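DNA processing protein DprA (Streptococcus pneumoniae, PDB 3UQZ) binds single-stranded DNA, protects it from nucleases and helps load the RecA recombinase onto it during natural transformation. Local coordinates at residues V137-L142 and I162-T167. Sequence-based numbering, arbitrary orientation.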
ATOM      1  N   VAL A 137       7.946 -16.982 -15.998  1.00 33.96           N
ATOM      2  CA  VAL A 137       7.052 -18.143 -16.010  1.00 33.88           C
ATOM      3  C   VAL A 137       6.093 -17.939 -14.825  1.00 36.37           C
ATOM      4  O   VAL A 137       6.541 -17.674 -13.696  1.00 35.47           O
ATOM      5  CB  VAL A 137       7.828 -19.494 -15.898  1.00 37.45           C
ATOM      6  CG1 VAL A 137       6.877 -20.681 -15.773  1.00 37.18           C
ATOM      7  CG2 VAL A 137       8.755 -19.684 -17.078  1.00 36.81           C
ATOM      8  N   ILE A 138       4.785 -18.032 -15.096  1.00 31.36           N
ATOM      9  CA  ILE A 138       3.759 -17.846 -14.071  1.00 30.59           C
ATOM     10  C   ILE A 138       3.529 -19.157 -13.326  1.00 32.77           C
ATOM     11  O   ILE A 138       3.017 -20.132 -13.908  1.00 32.71           O
ATOM     12  CB  ILE A 138       2.451 -17.228 -14.660  1.00 33.76           C
ATOM     13  CG1 ILE A 138       2.697 -15.890 -15.434  1.00 33.93           C
ATOM     14  CG2 ILE A 138       1.325 -17.109 -13.618  1.00 34.37           C
ATOM     15  CD1 ILE A 138       3.506 -14.792 -14.749  1.00 38.84           C
ATOM     16  N   VAL A 139       3.928 -19.184 -12.040  1.00 26.51           N
ATOM     17  CA  VAL A 139       3.750 -20.366 -11.205  1.00 25.72           C
ATOM     18  C   VAL A 139       2.538 -20.166 -10.300  1.00 30.78           C
ATOM     19  O   VAL A 139       2.483 -19.177  -9.569  1.00 31.96           O
ATOM     20  CB  VAL A 139       5.022 -20.751 -10.415  1.00 28.35           C
ATOM     21  CG1 VAL A 139       4.817 -22.074  -9.679  1.00 27.88           C
ATOM     22  CG2 VAL A 139       6.240 -20.833 -11.331  1.00 27.84           C
ATOM     23  N   SER A 140       1.556 -21.077 -10.378  1.00 26.37           N
ATOM     24  CA  SER A 140       0.349 -21.029  -9.552  1.00 26.67           C
ATOM     25  C   SER A 140      -0.203 -22.435  -9.295  1.00 30.59           C
ATOM     26  O   SER A 140       0.351 -23.398  -9.808  1.00 29.25           O
ATOM     27  CB  SER A 140      -0.694 -20.095 -10.155  1.00 31.70           C
ATOM     28  OG  SER A 140      -1.555 -19.620  -9.135  1.00 39.43           O
ATOM     29  N   GLY A 141      -1.261 -22.546  -8.494  1.00 29.05           N
ATOM     30  CA  GLY A 141      -1.804 -23.832  -8.069  1.00 28.95           C
ATOM     31  C   GLY A 141      -3.096 -24.355  -8.644  1.00 33.07           C
ATOM     32  O   GLY A 141      -3.690 -25.276  -8.076  1.00 32.36           O
ATOM     33  N   LEU A 142      -3.543 -23.800  -9.768  1.00 31.01           N
ATOM     34  CA  LEU A 142      -4.751 -24.260 -10.481  1.00 30.58           C
ATOM     35  C   LEU A 142      -6.084 -24.150  -9.708  1.00 35.71           C
ATOM     36  O   LEU A 142      -7.094 -24.689 -10.158  1.00 36.46           O
ATOM     37  CB  LEU A 142      -4.523 -25.692 -11.010  1.00 30.04           C
ATOM     38  CG  LEU A 142      -4.858 -26.039 -12.448  1.00 33.96           C
ATOM     39  CD1 LEU A 142      -4.841 -24.836 -13.378  1.00 34.12           C
ATOM     40  CD2 LEU A 142      -3.906 -27.075 -12.941  1.00 34.52           C
ATOM     41  N   ILE A 162       3.437 -22.839 -14.938  1.00 28.80           N
ATOM     42  CA  ILE A 162       3.662 -24.063 -14.157  1.00 27.09           C
ATOM     43  C   ILE A 162       2.536 -24.160 -13.131  1.00 32.03           C
ATOM     44  O   ILE A 162       2.288 -23.192 -12.412  1.00 33.19           O
ATOM     45  CB  ILE A 162       5.061 -24.148 -13.462  1.00 29.21           C
ATOM     46  CG1 ILE A 162       6.213 -24.137 -14.479  1.00 28.51           C
ATOM     47  CG2 ILE A 162       5.159 -25.386 -12.536  1.00 29.36           C
ATOM     48  CD1 ILE A 162       7.593 -23.914 -13.871  1.00 30.74           C
ATOM     49  N   ALA A 163       1.861 -25.319 -13.057  1.00 27.92           N
ATOM     50  CA  ALA A 163       0.823 -25.595 -12.057  1.00 27.16           C
ATOM     51  C   ALA A 163       1.345 -26.602 -11.023  1.00 33.50           C
ATOM     52  O   ALA A 163       1.956 -27.611 -11.391  1.00 35.22           O
ATOM     53  CB  ALA A 163      -0.432 -26.129 -12.709  1.00 27.05           C
ATOM     54  N   VAL A 164       1.138 -26.307  -9.731  1.00 28.34           N
ATOM     55  CA  VAL A 164       1.520 -27.194  -8.617  1.00 26.98           C
ATOM     56  C   VAL A 164       0.179 -27.643  -7.997  1.00 31.89           C
ATOM     57  O   VAL A 164      -0.574 -26.811  -7.496  1.00 32.30           O
ATOM     58  CB  VAL A 164       2.493 -26.511  -7.604  1.00 28.12           C
ATOM     59  CG1 VAL A 164       2.998 -27.492  -6.551  1.00 26.68           C
ATOM     60  CG2 VAL A 164       3.673 -25.873  -8.332  1.00 27.59           C
ATOM     61  N   ILE A 165      -0.173 -28.919  -8.146  1.00 27.51           N
ATOM     62  CA  ILE A 165      -1.465 -29.422  -7.669  1.00 26.64           C
ATOM     63  C   ILE A 165      -1.431 -30.097  -6.290  1.00 30.29           C
ATOM     64  O   ILE A 165      -0.353 -30.403  -5.764  1.00 29.03           O
ATOM     65  CB  ILE A 165      -2.170 -30.284  -8.754  1.00 29.34           C
ATOM     66  CG1 ILE A 165      -1.303 -31.489  -9.192  1.00 28.90           C
ATOM     67  CG2 ILE A 165      -2.598 -29.406  -9.943  1.00 29.47           C
ATOM     68  CD1 ILE A 165      -2.014 -32.541 -10.061  1.00 34.40           C
ATOM     69  N   GLY A 166      -2.618 -30.280  -5.710  1.00 27.56           N
ATOM     70  CA  GLY A 166      -2.814 -30.939  -4.419  1.00 27.63           C
ATOM     71  C   GLY A 166      -3.488 -32.297  -4.519  1.00 33.42           C
ATOM     72  O   GLY A 166      -4.098 -32.768  -3.559  1.00 33.71           O
ATOM     73  N   THR A 167      -3.413 -32.925  -5.706  1.00 31.15           N
ATOM     74  CA  THR A 167      -3.988 -34.242  -6.021  1.00 30.01           C
ATOM     75  C   THR A 167      -2.988 -35.023  -6.905  1.00 34.12           C
ATOM     76  O   THR A 167      -1.909 -34.497  -7.231  1.00 33.12           O
ATOM     77  CB  THR A 167      -5.298 -34.081  -6.814  1.00 32.01           C
ATOM     78  OG1 THR A 167      -5.007 -33.640  -8.140  1.00 32.59           O
ATOM     79  CG2 THR A 167      -6.313 -33.181  -6.146  1.00 28.49           C
TER
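Strands 137-140 and 161-164 are the two parallel strands of a right-handed beta-alpha-beta crossover in the Rossmann-type domain of DprA, with helix 146-157 as the connection. Their segments run nearly parallel, 13° apart, and are joined by a ladder of three backbone bonds: Ile162 N gives to Ile138 O (2.9 Å), Ser140 N to Ile162 O, and Val164 N to Ser140 O (3.0 Å). Val139 pairs with Ile162 and Ser140 with Ala163.

Beta-branched residues suit the face that carries Val139 and Ile162, because their bulk close to the backbone goes well with an extended chain and makes an apolar surface. There the two side chains lie alongside each other, pointing the same way, with Val139 CG2 4.1 Å from Ile162 CB. Ile162 turns CG1 beside its own backbone N (chi1 -62°), which brings it to Val137 CG1 at 3.7 Å. Further along, Val139 CG1 reaches Val164 CG2 at 4.2 Å. On the other face the small Ala163 accepts a larger neighbour: Leu142, in the turn after the first strand, lays CD2 against Ala163 CB at 3.6 Å and also touches Ile165 CG2. Gly141, just beyond the strand, continues the run beside Val164 with no side chain of its own.

Ser140 is small enough to sit under the crossover helix, touching Asp147 and His151, and its buried OG is hydrogen-bonded to Val111 O. Strand 108-113 flanks 137-140 and strand 189-192 flanks 161-164, placing the pair inside the sheet, while helix 178-187 packs on Leu142 and Ile165.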